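Local coordinates for protein N-acetylmuramoyl-l-alanine amidase (Bartonella henselae, PDB 3NE8) that probably cleaves the amide bond between N-acetylmuramic acid and L-alanine in peptidoglycan as a zinc-dependent amidase tied to cell-wall remodelling in cell division, at residues A[20-31]-A[194-204]; A[157-165]-A[208-216]. One frame throughout, in Å; residues are numbered along the deposited sequence. Where two conformers were deposited one is given.

Contact 1 (A[20-31]-A[194-204]); sequences ARGVTGILEKDV and LSNKEDEKLLN. With ZN (zinc ion), chain B.
Glu200 reaches from helix 197-203 into the type I turn Gly22-Gly25 and holds it by three hydrogen bonds. Its CG stands anti to the backbone N (chi1 -177°) and the chain beyond runs extended, which carries the carboxylate to the turn. Val23 N donates to Glu200 OE1 at 2.9 Å, from the syn side but 17° out of the carboxylate plane. Glu200 OE2 takes two donors: Thr24 N at 2.9 Å on the syn lone pair, nearly straight at 166°, and Thr24 OG1 at 2.7 Å, nearly in line with the C-O bond. With both oxygens gripped, rotation of the carboxylate should be restricted. Gly22 lies close against the same carboxylate, its CA 3.4 Å from Glu200 OE1.

The apolar contacts centre on Leu194. Its CD2 meets Ile26 CG2 at 4.0 Å, the two side chains crossing at about a right angle, while its CD1 lies against Ala20 O and Glu28 N. Further along both segments, Val31 CG1 meets Leu203 CD2 at 4.2 Å. One water donates to both Arg21 O and Leu194 O, adding a polar bridge.

The metal bond comes from Glu28, whose OE2 binds zinc at 2.2 Å; its OE1 accepts from Ala20 N on the anti lone pair, fixing the carboxylate's second oxygen. His13, His82, Asp84 and Glu115 complete the protein ligands. The contact thus joins the loop entering helix 28-45 to the segment following strand 186-190, with Leu203 also touching Ile191 just beyond that strand.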
# COMPACT_ATOMS: atom_id res chain seq x y z
N ALA A 20 21.72 23.77 -2.84
CA ALA A 20 22.98 23.32 -3.45
C ALA A 20 23.26 24.07 -4.75
O ALA A 20 22.35 24.57 -5.41
CB ALA A 20 22.92 21.83 -3.70
N ARG A 21 24.53 24.16 -5.11
CA ARG A 21 24.96 24.82 -6.33
C ARG A 21 25.78 23.85 -7.17
O ARG A 21 26.76 23.26 -6.69
CB ARG A 21 25.79 26.06 -5.99
CG ARG A 21 26.25 26.84 -7.20
CD ARG A 21 27.21 27.96 -6.81
NE ARG A 21 27.68 28.72 -7.98
CZ ARG A 21 28.72 28.37 -8.73
NH1 ARG A 21 29.41 27.27 -8.45
NH2 ARG A 21 29.07 29.12 -9.77
N GLY A 22 25.38 23.67 -8.43
CA GLY A 22 26.14 22.85 -9.35
C GLY A 22 27.38 23.55 -9.89
O GLY A 22 27.57 24.76 -9.71
N VAL A 23 28.24 22.78 -10.56
CA VAL A 23 29.48 23.31 -11.12
C VAL A 23 29.20 24.34 -12.21
O VAL A 23 30.02 25.22 -12.46
CB VAL A 23 30.39 22.18 -11.66
CG1 VAL A 23 29.84 21.60 -12.96
CG2 VAL A 23 31.81 22.70 -11.87
N THR A 24 28.04 24.23 -12.85
CA THR A 24 27.64 25.19 -13.88
C THR A 24 27.01 26.46 -13.31
O THR A 24 26.69 27.38 -14.05
CB THR A 24 26.62 24.58 -14.86
OG1 THR A 24 25.43 24.21 -14.14
CG2 THR A 24 27.20 23.35 -15.56
N GLY A 25 26.82 26.49 -11.99
CA GLY A 25 26.19 27.62 -11.34
C GLY A 25 24.71 27.42 -11.06
O GLY A 25 24.09 28.22 -10.36
N ILE A 26 24.14 26.35 -11.61
CA ILE A 26 22.72 26.09 -11.40
C ILE A 26 22.41 25.90 -9.91
O ILE A 26 23.17 25.24 -9.18
CB ILE A 26 22.25 24.88 -12.23
CG1 ILE A 26 20.72 24.77 -12.21
CG2 ILE A 26 22.92 23.59 -11.74
CD1 ILE A 26 20.19 23.83 -13.27
N LEU A 27 21.30 26.47 -9.45
CA LEU A 27 20.92 26.43 -8.04
C LEU A 27 19.76 25.48 -7.78
O LEU A 27 18.77 25.47 -8.52
CB LEU A 27 20.51 27.82 -7.55
CG LEU A 27 21.60 28.89 -7.49
CD1 LEU A 27 21.01 30.20 -7.00
CD2 LEU A 27 22.71 28.43 -6.56
N GLU A 28 19.88 24.72 -6.70
CA GLU A 28 18.82 23.83 -6.27
C GLU A 28 17.46 24.53 -6.21
O GLU A 28 16.47 23.98 -6.69
CB GLU A 28 19.17 23.20 -4.92
CG GLU A 28 18.13 22.22 -4.43
CD GLU A 28 18.47 21.63 -3.09
OE1 GLU A 28 19.46 22.06 -2.47
OE2 GLU A 28 17.72 20.73 -2.66
N LYS A 29 17.41 25.74 -5.66
CA LYS A 29 16.12 26.40 -5.50
C LYS A 29 15.43 26.62 -6.84
O LYS A 29 14.19 26.66 -6.91
CB LYS A 29 16.24 27.72 -4.74
CG LYS A 29 16.98 28.83 -5.48
CD LYS A 29 16.71 30.18 -4.84
CE LYS A 29 17.50 31.30 -5.50
NZ LYS A 29 17.10 32.63 -4.93
N ASP A 30 16.21 26.79 -7.90
CA ASP A 30 15.62 26.99 -9.22
C ASP A 30 15.21 25.67 -9.87
O ASP A 30 14.17 25.59 -10.52
CB ASP A 30 16.56 27.77 -10.13
CG ASP A 30 16.83 29.19 -9.62
OD1 ASP A 30 15.92 29.82 -9.06
OD2 ASP A 30 17.98 29.67 -9.78
N VAL A 31 16.02 24.64 -9.69
CA VAL A 31 15.71 23.32 -10.20
C VAL A 31 14.44 22.77 -9.55
O VAL A 31 13.59 22.18 -10.22
CB VAL A 31 16.88 22.33 -9.93
CG1 VAL A 31 16.47 20.88 -10.23
CG2 VAL A 31 18.11 22.72 -10.74
N LEU A 194 23.08 17.38 -6.75
CA LEU A 194 23.93 18.36 -7.40
C LEU A 194 25.41 18.22 -7.05
O LEU A 194 26.26 18.86 -7.67
CB LEU A 194 23.43 19.78 -7.12
CG LEU A 194 22.27 20.20 -8.03
CD1 LEU A 194 21.66 21.52 -7.59
CD2 LEU A 194 22.74 20.31 -9.47
N SER A 195 25.73 17.37 -6.07
CA SER A 195 27.11 17.05 -5.73
C SER A 195 27.74 16.10 -6.74
O SER A 195 28.96 15.91 -6.75
CB SER A 195 27.21 16.47 -4.32
OG SER A 195 26.12 15.59 -4.05
N ASN A 196 26.92 15.49 -7.59
CA ASN A 196 27.40 14.56 -8.60
C ASN A 196 27.27 15.16 -10.00
O ASN A 196 26.21 15.67 -10.37
CB ASN A 196 26.61 13.25 -8.53
CG ASN A 196 27.04 12.27 -9.58
OD1 ASN A 196 26.54 12.27 -10.71
ND2 ASN A 196 28.01 11.42 -9.23
N LYS A 197 28.36 15.11 -10.76
CA LYS A 197 28.43 15.81 -12.04
C LYS A 197 27.48 15.24 -13.08
O LYS A 197 26.96 15.98 -13.92
CB LYS A 197 29.86 15.76 -12.59
CG LYS A 197 30.86 16.43 -11.68
CD LYS A 197 30.78 17.93 -11.82
CE LYS A 197 31.64 18.62 -10.78
NZ LYS A 197 31.02 18.51 -9.43
N GLU A 198 27.28 13.93 -13.05
CA GLU A 198 26.37 13.29 -13.99
C GLU A 198 24.92 13.65 -13.66
O GLU A 198 24.13 13.94 -14.56
CB GLU A 198 26.57 11.78 -14.00
CG GLU A 198 27.92 11.35 -14.57
CD GLU A 198 28.12 11.85 -15.99
OE1 GLU A 198 27.15 11.84 -16.78
OE2 GLU A 198 29.26 12.24 -16.32
N ASP A 199 24.56 13.63 -12.38
CA ASP A 199 23.22 14.06 -12.00
C ASP A 199 22.99 15.52 -12.39
O ASP A 199 21.89 15.87 -12.82
CB ASP A 199 22.97 13.87 -10.50
CG ASP A 199 22.52 12.46 -10.15
OD1 ASP A 199 22.61 11.56 -11.02
OD2 ASP A 199 22.08 12.24 -9.01
N GLU A 200 23.99 16.38 -12.23
CA GLU A 200 23.84 17.77 -12.62
C GLU A 200 23.43 17.88 -14.10
O GLU A 200 22.59 18.70 -14.45
CB GLU A 200 25.10 18.58 -12.33
CG GLU A 200 24.94 20.06 -12.67
CD GLU A 200 26.11 20.90 -12.25
OE1 GLU A 200 26.98 20.41 -11.52
OE2 GLU A 200 26.16 22.08 -12.66
N LYS A 201 24.03 17.05 -14.95
CA LYS A 201 23.68 17.07 -16.38
C LYS A 201 22.24 16.64 -16.65
O LYS A 201 21.58 17.20 -17.53
CB LYS A 201 24.65 16.21 -17.20
CG LYS A 201 26.02 16.85 -17.39
CD LYS A 201 26.92 15.97 -18.25
CE LYS A 201 28.23 16.68 -18.56
NZ LYS A 201 29.11 15.88 -19.46
N LEU A 202 21.74 15.67 -15.89
CA LEU A 202 20.33 15.30 -15.99
C LEU A 202 19.44 16.41 -15.47
O LEU A 202 18.44 16.77 -16.10
CB LEU A 202 20.06 14.03 -15.17
CG LEU A 202 20.81 12.78 -15.61
CD1 LEU A 202 20.54 11.63 -14.65
CD2 LEU A 202 20.43 12.39 -17.03
N LEU A 203 19.81 16.96 -14.32
CA LEU A 203 19.00 17.97 -13.64
C LEU A 203 18.78 19.22 -14.48
O LEU A 203 17.77 19.91 -14.33
CB LEU A 203 19.65 18.35 -12.31
CG LEU A 203 19.63 17.28 -11.22
CD1 LEU A 203 20.56 17.64 -10.08
CD2 LEU A 203 18.21 17.06 -10.72
N ASN A 204 19.74 19.53 -15.34
CA ASN A 204 19.56 20.73 -16.15
C ASN A 204 18.87 20.48 -17.49
O ASN A 204 18.63 21.41 -18.25
CB ASN A 204 20.84 21.59 -16.25
CG ASN A 204 21.85 21.04 -17.24
OD1 ASN A 204 21.63 20.02 -17.89
ND2 ASN A 204 22.99 21.72 -17.34
ZN ZN B . 17.45 20.41 -0.49
O HOH W 1 28.07 20.88 -6.41

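Contact 2 (A[157-165]-A[208-216]); sequences SNLSKSHIN and WRKQMAASI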
# COMPACT_ATOMS: atom_id res chain seq x y z
N SER A 157 9.17 2.02 -7.65
CA SER A 157 8.80 0.98 -8.61
C SER A 157 8.61 1.56 -10.02
O SER A 157 9.13 1.03 -10.99
CB SER A 157 7.51 0.29 -8.16
OG SER A 157 7.11 -0.71 -9.09
N ASN A 158 7.87 2.66 -10.12
CA ASN A 158 7.60 3.25 -11.43
C ASN A 158 8.79 3.98 -12.05
O ASN A 158 8.95 3.97 -13.26
CB ASN A 158 6.37 4.15 -11.37
CG ASN A 158 5.09 3.35 -11.26
OD1 ASN A 158 4.94 2.32 -11.92
ND2 ASN A 158 4.17 3.81 -10.43
N LEU A 159 9.63 4.58 -11.22
CA LEU A 159 10.86 5.18 -11.75
C LEU A 159 11.71 4.09 -12.39
O LEU A 159 12.27 4.28 -13.47
CB LEU A 159 11.65 5.90 -10.66
CG LEU A 159 11.04 7.20 -10.14
CD1 LEU A 159 11.86 7.70 -8.97
CD2 LEU A 159 10.97 8.23 -11.24
N SER A 160 11.79 2.94 -11.73
CA SER A 160 12.56 1.82 -12.25
C SER A 160 11.99 1.34 -13.58
O SER A 160 12.73 1.10 -14.53
CB SER A 160 12.57 0.69 -11.23
OG SER A 160 13.27 -0.44 -11.73
N LYS A 161 10.67 1.20 -13.65
CA LYS A 161 10.02 0.77 -14.88
C LYS A 161 10.26 1.76 -16.02
O LYS A 161 10.28 1.38 -17.19
CB LYS A 161 8.52 0.56 -14.67
CG LYS A 161 8.19 -0.58 -13.73
CD LYS A 161 6.68 -0.74 -13.57
CE LYS A 161 6.35 -1.93 -12.67
NZ LYS A 161 4.88 -2.15 -12.55
N SER A 162 10.45 3.03 -15.66
CA SER A 162 10.71 4.08 -16.65
C SER A 162 12.20 4.25 -16.95
O SER A 162 12.59 5.18 -17.65
CB SER A 162 10.12 5.40 -16.17
OG SER A 162 8.71 5.34 -16.08
N HIS A 163 13.02 3.35 -16.41
CA HIS A 163 14.46 3.36 -16.64
C HIS A 163 15.11 4.68 -16.21
O HIS A 163 16.08 5.13 -16.81
CB HIS A 163 14.79 3.05 -18.10
CG HIS A 163 14.17 1.78 -18.59
ND1 HIS A 163 13.13 1.77 -19.49
CD2 HIS A 163 14.43 0.49 -18.30
CE1 HIS A 163 12.78 0.52 -19.74
NE2 HIS A 163 13.56 -0.28 -19.03
N ILE A 164 14.54 5.30 -15.18
CA ILE A 164 15.14 6.47 -14.56
C ILE A 164 16.09 5.96 -13.49
O ILE A 164 15.72 5.13 -12.66
CB ILE A 164 14.06 7.36 -13.94
CG1 ILE A 164 13.21 7.94 -15.06
CG2 ILE A 164 14.69 8.46 -13.09
CD1 ILE A 164 12.03 8.70 -14.60
N ASN A 165 17.33 6.44 -13.51
CA ASN A 165 18.34 5.88 -12.62
C ASN A 165 18.06 6.19 -11.16
O ASN A 165 17.82 7.35 -10.79
CB ASN A 165 19.74 6.35 -12.99
CG ASN A 165 20.80 5.72 -12.12
OD1 ASN A 165 20.90 4.49 -12.05
ND2 ASN A 165 21.58 6.54 -11.44
N TRP A 208 14.46 15.52 -19.62
CA TRP A 208 14.65 14.47 -18.63
C TRP A 208 13.78 14.75 -17.40
O TRP A 208 13.11 13.87 -16.88
CB TRP A 208 16.13 14.34 -18.27
CG TRP A 208 16.35 13.33 -17.20
CD1 TRP A 208 16.56 11.99 -17.36
CD2 TRP A 208 16.34 13.58 -15.80
NE1 TRP A 208 16.69 11.39 -16.14
CE2 TRP A 208 16.56 12.34 -15.16
CE3 TRP A 208 16.18 14.73 -15.02
CZ2 TRP A 208 16.62 12.23 -13.77
CZ3 TRP A 208 16.23 14.61 -13.65
CH2 TRP A 208 16.45 13.37 -13.04
N ARG A 209 13.78 16.01 -16.96
CA ARG A 209 12.96 16.38 -15.81
C ARG A 209 11.47 16.08 -16.07
O ARG A 209 10.77 15.57 -15.19
CB ARG A 209 13.15 17.85 -15.41
CG ARG A 209 14.52 18.17 -14.84
CD ARG A 209 14.56 19.51 -14.09
NE ARG A 209 13.96 20.62 -14.84
CZ ARG A 209 14.64 21.49 -15.59
NH1 ARG A 209 15.96 21.42 -15.71
NH2 ARG A 209 13.98 22.44 -16.24
N LYS A 210 11.00 16.38 -17.27
CA LYS A 210 9.62 16.11 -17.65
C LYS A 210 9.32 14.60 -17.60
O LYS A 210 8.26 14.19 -17.13
CB LYS A 210 9.34 16.66 -19.05
CG LYS A 210 7.91 16.46 -19.52
CD LYS A 210 7.71 17.03 -20.91
CE LYS A 210 6.25 16.98 -21.33
NZ LYS A 210 6.02 17.73 -22.60
N GLN A 211 10.25 13.79 -18.08
CA GLN A 211 10.06 12.34 -18.05
C GLN A 211 9.96 11.82 -16.62
O GLN A 211 9.13 10.96 -16.31
CB GLN A 211 11.18 11.64 -18.81
CG GLN A 211 11.09 11.91 -20.32
CD GLN A 211 12.33 11.48 -21.08
OE1 GLN A 211 13.26 10.93 -20.52
NE2 GLN A 211 12.33 11.75 -22.38
N MSE A 212 10.77 12.36 -15.72
CA MSE A 212 10.68 11.94 -14.33
C MSE A 212 9.38 12.42 -13.71
O MSE A 212 8.74 11.68 -12.96
CB MSE A 212 11.89 12.42 -13.51
CG MSE A 212 11.83 11.96 -12.07
SE MSE A 212 13.48 12.31 -11.09
CE MSE A 212 12.90 11.77 -9.33
N ALA A 213 9.00 13.66 -14.00
CA ALA A 213 7.74 14.19 -13.50
C ALA A 213 6.56 13.35 -13.98
O ALA A 213 5.62 13.10 -13.23
CB ALA A 213 7.58 15.66 -13.91
N ALA A 214 6.60 12.90 -15.23
CA ALA A 214 5.53 12.08 -15.77
C ALA A 214 5.40 10.77 -15.00
O ALA A 214 4.28 10.30 -14.75
CB ALA A 214 5.74 11.81 -17.25
N SER A 215 6.53 10.18 -14.63
CA SER A 215 6.51 8.94 -13.86
C SER A 215 5.92 9.18 -12.48
O SER A 215 5.09 8.41 -11.99
CB SER A 215 7.93 8.39 -13.75
OG SER A 215 7.95 7.20 -12.97
N ILE A 216 6.35 10.25 -11.82
CA ILE A 216 5.78 10.57 -10.52
C ILE A 216 4.28 10.84 -10.61
O ILE A 216 3.52 10.40 -9.75
CB ILE A 216 6.55 11.73 -9.84
CG1 ILE A 216 8.00 11.32 -9.62
CG2 ILE A 216 5.88 12.14 -8.54
CD1 ILE A 216 8.89 12.42 -9.16
O HOH W 2 6.58 5.52 -14.60
O HOH W 3 17.91 8.87 -15.05
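Ile164 points its CD1 at the backbone of helix 208-216, coming within 3.5 Å of Met212 CA. This reach follows from CG1 lying anti to the carbonyl carbon (chi1 -67°) with CD1 extended beyond it. The same methyl meets Met212 CB, and the two side chains cross at about a right angle. The other branch, CG2, approaches Trp208 CZ2 obliquely at 4.3 Å. Met212, present as selenomethionine, is extended throughout; its CG lies 3.9 Å from Leu159 CD2, and its side chain also packs on Ala94 and Ile189 of the central sheet.

Ile164 is placed by the end of helix 157-161, a Schellman motif: Ile164 N bonds to Leu159 O and His163 N to Ser160 O, with His163 at positive phi as the C-prime residue. The segments of the two helices run at 135° to each other, their axes 9.3 Å apart at closest approach. Beyond the helix end Ile164 lies against helix 208-216, and Asn165 makes backbone hydrogen bonds with Ala94 of strand 94-99.

Ser215 fills the close approach beside Leu159, its OG anti to the backbone N (chi1 178°) and 3.6 Å from Leu159 CD2. A water linking Ser215 OG at 2.7 Å with Ser162 OG bridges the two hydroxyls. Another accepts from both Asn165 N and Trp208 NE1. Asn158, facing the same helix, gives its ND2 to Ser219 OG and Gln222 OE1, about one and two turns beyond Ser215.

How the contacts relate
The segments interleave along the chain: 20-31, then 157-165, 194-204 and 208-216. Helix 197-203, from contact 1, is followed almost at once by helix 206-227, which carries half of contact 2. The centres lie 18 Å apart, yet the two sites touch at this junction, where Leu203 O and Arg209 NH1, 2.7 Å apart, probably form a hydrogen bond. Contact 2 packs on strands 94-99 and 186-190 of the mixed six-stranded sheet, while contact 1 touches loops that follow strands 77-82 and 186-190. Contact 1 supplies a zinc ligand; the side chain of Met212 is about 13 Å from the zinc ion. The C-terminal segments therefore connect the first turn of helix 28-45 and its preceding loop with the end of helix 135-161.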